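Local structure of Exo-beta-1,3-galactanase (Bifidobacterium bifidum, 5FLW) at residues A[192-197]-A[246-251]; A[136-141]-A[187-192]. The protein probably hydrolyses beta-1,3-galactan chains from their ends, releasing galactose, as a glycoside hydrolase of family 43 built on a beta-propeller. All coordinates share one frame; numbering follows the deposited sequence.

Contact 1. Residues A[192-197]-A[246-251]; sequences TIIKKD and DIVVPL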
loop_
_atom_site.group_PDB
_atom_site.type_symbol
_atom_site.label_atom_id
_atom_site.label_comp_id
_atom_site.label_asym_id
_atom_site.label_seq_id
_atom_site.Cartn_x
_atom_site.Cartn_y
_atom_site.Cartn_z
ATOM N N THR A 192 -2.824 0.716 -5.409
ATOM C CA THR A 192 -3.362 1.798 -4.590
ATOM C C THR A 192 -4.452 2.508 -5.399
ATOM O O THR A 192 -4.323 2.646 -6.621
ATOM C CB THR A 192 -2.230 2.747 -4.122
ATOM O OG1 THR A 192 -2.783 3.819 -3.341
ATOM C CG2 THR A 192 -1.423 3.287 -5.294
ATOM N N ILE A 193 -5.537 2.926 -4.725
ATOM C CA ILE A 193 -6.671 3.583 -5.378
ATOM C C ILE A 193 -7.060 4.837 -4.608
ATOM O O ILE A 193 -7.167 4.815 -3.377
ATOM C CB ILE A 193 -7.907 2.639 -5.498
ATOM C CG1 ILE A 193 -7.617 1.483 -6.470
ATOM C CG2 ILE A 193 -9.192 3.396 -5.949
ATOM C CD1 ILE A 193 -8.710 0.426 -6.588
ATOM N N ILE A 194 -7.353 5.906 -5.349
ATOM C CA ILE A 194 -7.950 7.120 -4.801
ATOM C C ILE A 194 -9.173 7.455 -5.651
ATOM O O ILE A 194 -9.406 6.871 -6.717
ATOM C CB ILE A 194 -6.986 8.345 -4.707
ATOM C CG1 ILE A 194 -6.465 8.780 -6.089
ATOM C CG2 ILE A 194 -5.829 8.081 -3.741
ATOM C CD1 ILE A 194 -7.336 9.753 -6.826
ATOM N N LYS A 195 -9.967 8.385 -5.143
ATOM C CA LYS A 195 -11.157 8.866 -5.835
ATOM C C LYS A 195 -11.174 10.390 -5.843
ATOM O O LYS A 195 -10.886 11.027 -4.827
ATOM C CB LYS A 195 -12.434 8.394 -5.110
ATOM C CG LYS A 195 -13.741 8.407 -5.942
ATOM C CD LYS A 195 -14.931 8.123 -5.035
ATOM C CE LYS A 195 -16.207 7.941 -5.810
ATOM N NZ LYS A 195 -17.349 7.464 -4.989
ATOM N N LYS A 196 -11.506 10.971 -6.996
ATOM C CA LYS A 196 -11.636 12.418 -7.105
ATOM C C LYS A 196 -12.812 12.744 -8.019
ATOM O O LYS A 196 -12.831 12.328 -9.187
ATOM C CB LYS A 196 -10.359 13.059 -7.657
ATOM C CG LYS A 196 -10.429 14.573 -7.723
ATOM C CD LYS A 196 -9.289 15.111 -8.569
ATOM C CE LYS A 196 -9.443 16.582 -8.881
ATOM N NZ LYS A 196 -9.625 17.371 -7.637
ATOM N N ASP A 197 -13.778 13.495 -7.494
ATOM C CA ASP A 197 -14.915 13.980 -8.286
ATOM C C ASP A 197 -15.576 12.848 -9.064
ATOM O O ASP A 197 -15.834 12.946 -10.269
ATOM C CB ASP A 197 -14.515 15.135 -9.200
ATOM C CG ASP A 197 -15.713 15.765 -9.893
ATOM O OD1 ASP A 197 -16.833 15.674 -9.347
ATOM O OD2 ASP A 197 -15.512 16.357 -11.012
ATOM N N ASP A 246 3.860 2.681 -3.983
ATOM C CA ASP A 246 3.299 2.040 -2.810
ATOM C C ASP A 246 1.921 2.565 -2.479
ATOM O O ASP A 246 1.009 1.778 -2.218
ATOM C CB ASP A 246 4.187 2.237 -1.586
ATOM C CG ASP A 246 3.560 1.629 -0.369
ATOM O OD1 ASP A 246 3.648 0.386 -0.262
ATOM O OD2 ASP A 246 2.920 2.382 0.421
ATOM N N ILE A 247 1.761 3.887 -2.462
ATOM C CA ILE A 247 0.494 4.491 -2.062
ATOM C C ILE A 247 0.402 5.894 -2.648
ATOM O O ILE A 247 1.418 6.572 -2.842
ATOM C CB ILE A 247 0.342 4.477 -0.519
ATOM C CG1 ILE A 247 -1.104 4.792 -0.104
ATOM C CG2 ILE A 247 1.393 5.396 0.154
ATOM C CD1 ILE A 247 -1.426 4.347 1.310
ATOM N N VAL A 248 -0.826 6.310 -2.970
ATOM C CA VAL A 248 -1.192 7.690 -3.272
ATOM C C VAL A 248 -2.285 8.068 -2.265
ATOM O O VAL A 248 -3.230 7.289 -2.057
ATOM C CB VAL A 248 -1.686 7.829 -4.732
ATOM C CG1 VAL A 248 -2.214 9.241 -5.011
ATOM C CG2 VAL A 248 -0.599 7.441 -5.726
ATOM N N VAL A 249 -2.135 9.220 -1.603
ATOM C CA VAL A 249 -3.168 9.689 -0.671
ATOM C C VAL A 249 -3.662 11.088 -1.013
ATOM O O VAL A 249 -2.873 11.936 -1.442
ATOM C CB VAL A 249 -2.748 9.598 0.812
ATOM C CG1 VAL A 249 -2.613 8.131 1.253
ATOM C CG2 VAL A 249 -1.497 10.430 1.067
ATOM N N PRO A 250 -4.960 11.358 -0.849
ATOM C CA PRO A 250 -5.449 12.742 -0.893
ATOM C C PRO A 250 -5.092 13.472 0.405
ATOM O O PRO A 250 -5.129 12.899 1.502
ATOM C CB PRO A 250 -6.970 12.568 -1.040
ATOM C CG PRO A 250 -7.274 11.233 -0.394
ATOM C CD PRO A 250 -6.022 10.377 -0.535
ATOM N N LEU A 251 -4.716 14.749 0.277
ATOM C CA LEU A 251 -4.266 15.532 1.425
ATOM C C LEU A 251 -5.278 16.553 1.951
ATOM O O LEU A 251 -5.133 17.010 3.092
ATOM C CB LEU A 251 -2.937 16.234 1.113
ATOM C CG LEU A 251 -1.769 15.312 0.764
ATOM C CD1 LEU A 251 -0.632 16.127 0.235
ATOM C CD2 LEU A 251 -1.305 14.511 1.953
#
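Ile194 sets its CG2 methyl above one face of the Val248 peptide carbonyl, with CG2 3.2 Å from Val248 O, above the plane of the carbonyl and leaning a little beyond the oxygen. The same methyl reaches the CD corner of the Pro250 ring, where Ile194 CG2 and Pro250 CD are 3.9 Å apart. The preceding peptide, between Ile247 and Val248, presents its N-H to Thr192, and Val248 N donates to Thr192 OG1 over 3.2 Å in a nearly straight bond of 166°. The threonine hydroxyl stands anti to its own backbone N (chi1 179°), a turn that carries OG1 across to the neighbouring strand. Ile194 crosses with its CG2 branch: CG1 is turned between the backbone N and the carbonyl carbon, which leaves CG2 facing strand 246-250, where it also meets Val248, the gap from Ile194 CG2 to Val248 CG1 being 4.0 Å.

Strands 192-196 and 246-250 run almost parallel, 13° apart, with axes 6.2 Å from each other at their closest. They are the first, inner strands of consecutive four-stranded sheets, so this is an interface between neighbouring propeller blades. Its single direct hydrogen bond runs from a backbone N-H to a side-chain hydroxyl oxygen, while the backbones of Thr192 and Ile194 pair with Phe203 and Tyr201 inside their own blade. Threonine suits its place by joining an acceptor to a packing methyl; a valine here would probably leave the Val248 N-H without this acceptor. Branched Ile194 and Val248, together with Ile283 and Ile285 of strand 278-286, supply the apolar filling. The chemistry thus implies two blades held mainly by buried hydrocarbon, with one polar bond satisfying a backbone N-H that faces the seam.

Contact 2. Residues A[136-141]-A[187-192]; sequences SRDIGV and GLESPT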
loop_
_atom_site.group_PDB
_atom_site.type_symbol
_atom_site.label_atom_id
_atom_site.label_comp_id
_atom_site.label_asym_id
_atom_site.label_seq_id
_atom_site.Cartn_x
_atom_site.Cartn_y
_atom_site.Cartn_z
ATOM N N SER A 136 -3.206 -14.631 -3.402
ATOM C CA SER A 136 -3.186 -13.215 -3.035
ATOM C C SER A 136 -1.769 -12.855 -2.583
ATOM O O SER A 136 -1.236 -13.471 -1.648
ATOM C CB SER A 136 -4.192 -12.925 -1.916
ATOM O OG SER A 136 -4.161 -11.549 -1.557
ATOM N N ARG A 137 -1.137 -11.902 -3.268
ATOM C CA ARG A 137 0.189 -11.427 -2.866
ATOM C C ARG A 137 0.135 -9.943 -2.496
ATOM O O ARG A 137 -0.434 -9.618 -1.452
ATOM C CB ARG A 137 1.239 -11.847 -3.888
ATOM C CG ARG A 137 1.394 -13.382 -3.893
ATOM C CD ARG A 137 2.661 -13.789 -4.591
ATOM N NE ARG A 137 2.916 -15.228 -4.603
ATOM C CZ ARG A 137 2.488 -16.009 -5.577
ATOM N NH1 ARG A 137 1.760 -15.452 -6.552
ATOM N NH2 ARG A 137 2.782 -17.313 -5.604
ATOM N N ASP A 138 0.641 -9.022 -3.325
ATOM C CA ASP A 138 0.570 -7.604 -2.942
ATOM C C ASP A 138 -0.875 -7.184 -2.707
ATOM O O ASP A 138 -1.785 -7.598 -3.437
ATOM C CB ASP A 138 1.106 -6.710 -4.053
ATOM C CG ASP A 138 2.616 -6.695 -4.127
ATOM O OD1 ASP A 138 3.308 -7.433 -3.364
ATOM O OD2 ASP A 138 3.103 -5.960 -5.009
ATOM N N ILE A 139 -1.088 -6.369 -1.670
ATOM C CA ILE A 139 -2.409 -5.867 -1.330
ATOM C C ILE A 139 -2.363 -4.352 -1.139
ATOM O O ILE A 139 -1.315 -3.764 -0.841
ATOM C CB ILE A 139 -3.027 -6.522 -0.067
ATOM C CG1 ILE A 139 -2.099 -6.306 1.135
ATOM C CG2 ILE A 139 -3.364 -8.015 -0.300
ATOM C CD1 ILE A 139 -2.803 -6.470 2.471
ATOM N N GLY A 140 -3.547 -3.734 -1.312
ATOM C CA GLY A 140 -3.807 -2.377 -0.875
ATOM C C GLY A 140 -5.242 -2.297 -0.385
ATOM O O GLY A 140 -5.985 -3.270 -0.486
ATOM N N VAL A 141 -5.628 -1.139 0.161
ATOM C CA VAL A 141 -7.000 -0.951 0.632
ATOM C C VAL A 141 -7.608 0.345 0.087
ATOM O O VAL A 141 -6.909 1.311 -0.250
ATOM C CB VAL A 141 -7.133 -1.014 2.176
ATOM C CG1 VAL A 141 -6.765 -2.420 2.700
ATOM C CG2 VAL A 141 -6.277 0.077 2.832
ATOM N N GLY A 187 -2.260 -8.652 -13.810
ATOM C CA GLY A 187 -2.527 -7.385 -13.174
ATOM C C GLY A 187 -1.219 -6.748 -12.728
ATOM O O GLY A 187 -0.149 -7.358 -12.760
ATOM N N LEU A 188 -1.309 -5.507 -12.286
ATOM C CA LEU A 188 -0.139 -4.810 -11.795
ATOM C C LEU A 188 -0.093 -5.029 -10.289
ATOM O O LEU A 188 -1.132 -5.194 -9.653
ATOM C CB LEU A 188 -0.231 -3.320 -12.119
ATOM C CG LEU A 188 -0.252 -2.949 -13.605
ATOM C CD1 LEU A 188 0.012 -1.464 -13.790
ATOM C CD2 LEU A 188 0.758 -3.778 -14.380
ATOM N N GLU A 189 1.146 -4.992 -9.837
ATOM C CA GLU A 189 1.161 -5.250 -8.401
ATOM C C GLU A 189 1.182 -3.958 -7.579
ATOM O O GLU A 189 0.967 -2.882 -8.123
ATOM C CB GLU A 189 2.237 -6.257 -7.988
ATOM C CG GLU A 189 3.660 -5.830 -8.249
ATOM C CD GLU A 189 4.662 -6.924 -7.927
ATOM O OE1 GLU A 189 4.323 -7.879 -7.198
ATOM O OE2 GLU A 189 5.801 -6.817 -8.399
ATOM N N SER A 190 1.515 -3.968 -6.208
ATOM C CA SER A 190 1.533 -2.801 -5.318
ATOM C C SER A 190 0.383 -1.841 -5.638
ATOM O O SER A 190 0.606 -0.675 -5.936
ATOM C CB SER A 190 2.895 -2.090 -5.322
ATOM O OG SER A 190 3.183 -1.464 -6.558
ATOM N N PRO A 191 -0.850 -2.334 -5.556
ATOM C CA PRO A 191 -1.998 -1.491 -5.917
ATOM C C PRO A 191 -2.305 -0.408 -4.889
ATOM O O PRO A 191 -2.148 -0.600 -3.670
ATOM C CB PRO A 191 -3.158 -2.505 -5.983
ATOM C CG PRO A 191 -2.752 -3.584 -5.014
ATOM C CD PRO A 191 -1.257 -3.720 -5.240
ATOM N N THR A 192 -2.824 0.716 -5.409
ATOM C CA THR A 192 -3.362 1.798 -4.590
ATOM C C THR A 192 -4.452 2.508 -5.399
ATOM O O THR A 192 -4.323 2.646 -6.621
ATOM C CB THR A 192 -2.230 2.747 -4.122
ATOM O OG1 THR A 192 -2.783 3.819 -3.341
ATOM C CG2 THR A 192 -1.423 3.287 -5.294
HETATM O O HOH W 1 2.051 -9.206 -5.917
HETATM O O HOH W 2 5.694 -8.853 -4.191
HETATM O O HOH W 3 0.167 -2.074 -2.433
HETATM O O HOH W 4 -4.937 2.951 -1.575
#
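Asp138 reaches across to the backbone of Ser190, whose N donates to Asp138 OD2 over 2.8 Å at 148°, using the anti lone pair of that oxygen. This is the tight part of the contact. Asp138 OD2 also sits 3.1 Å from Glu189 CB. CG of Glu189 lies between its backbone N and carbonyl carbon (chi1 63°), and the extended chain beyond crosses the aspartate at a slant. The two carboxylates, their planes 22° apart, bring Asp138 OD2 and Glu189 OE1 to 3.2 Å, an approach of two acceptors and not a hydrogen bond. Further along, Pro191 lays its CG against the chain at Gly140, with Pro191 CG 3.8 Å from Gly140 N. Glycine suits this position: a beta carbon would run into Pro191 O, which lies 3.7 Å from Gly140 CA.

The looser side is bridged by waters. One molecule accepts from Asp138 N and donates to Glu189 OE1 at 2.9 Å, so it joins the Asp138 backbone N-H to the Glu189 carboxylate. Another lies close to both Ile139 O and Pro191 O, and a third joins Val141 O to Thr192 OG1, spanning the gap where the strands diverge. Asp138 OD1 is held by a salt bridge from Arg83. Acids near the inner starts of the blades, one of them the buried Asp138, are consistent with the acidic centre of family 43 propellers.

Ser190 marks the corner where the chain turns into strand 191-196, and its hydroxyl bonds to Ser205 OG and Val245 O. Strand 139-143 opens the preceding blade; Pro191 packs on Met152 and Glu189 on Glu154 of strand 149-155, Ile139 lies on Lys85 of strand 80-88, and Glu189 and Ser190 rest on Gln244 of strand 244-250.

Overall arrangement
Strand 191-196 serves both contacts, meeting the inner strand of the preceding blade in contact 2 and that of the following blade in contact 1. Both are buried, but the centre of contact 2 lies about 7 Å from the centre of the chain, that of contact 1 about 11 Å, and the two centres are about 14 Å apart. Chemistry follows place: carboxylates and bridging waters dominate contact 2, whereas hydrocarbon dominates contact 1. Thr192 belongs to both segments, its hydroxyl serving a backbone N-H on one side and a water on the other. Arg83, salt-bridged to Asp138 and to Asp246, ties the polar ends of the two together.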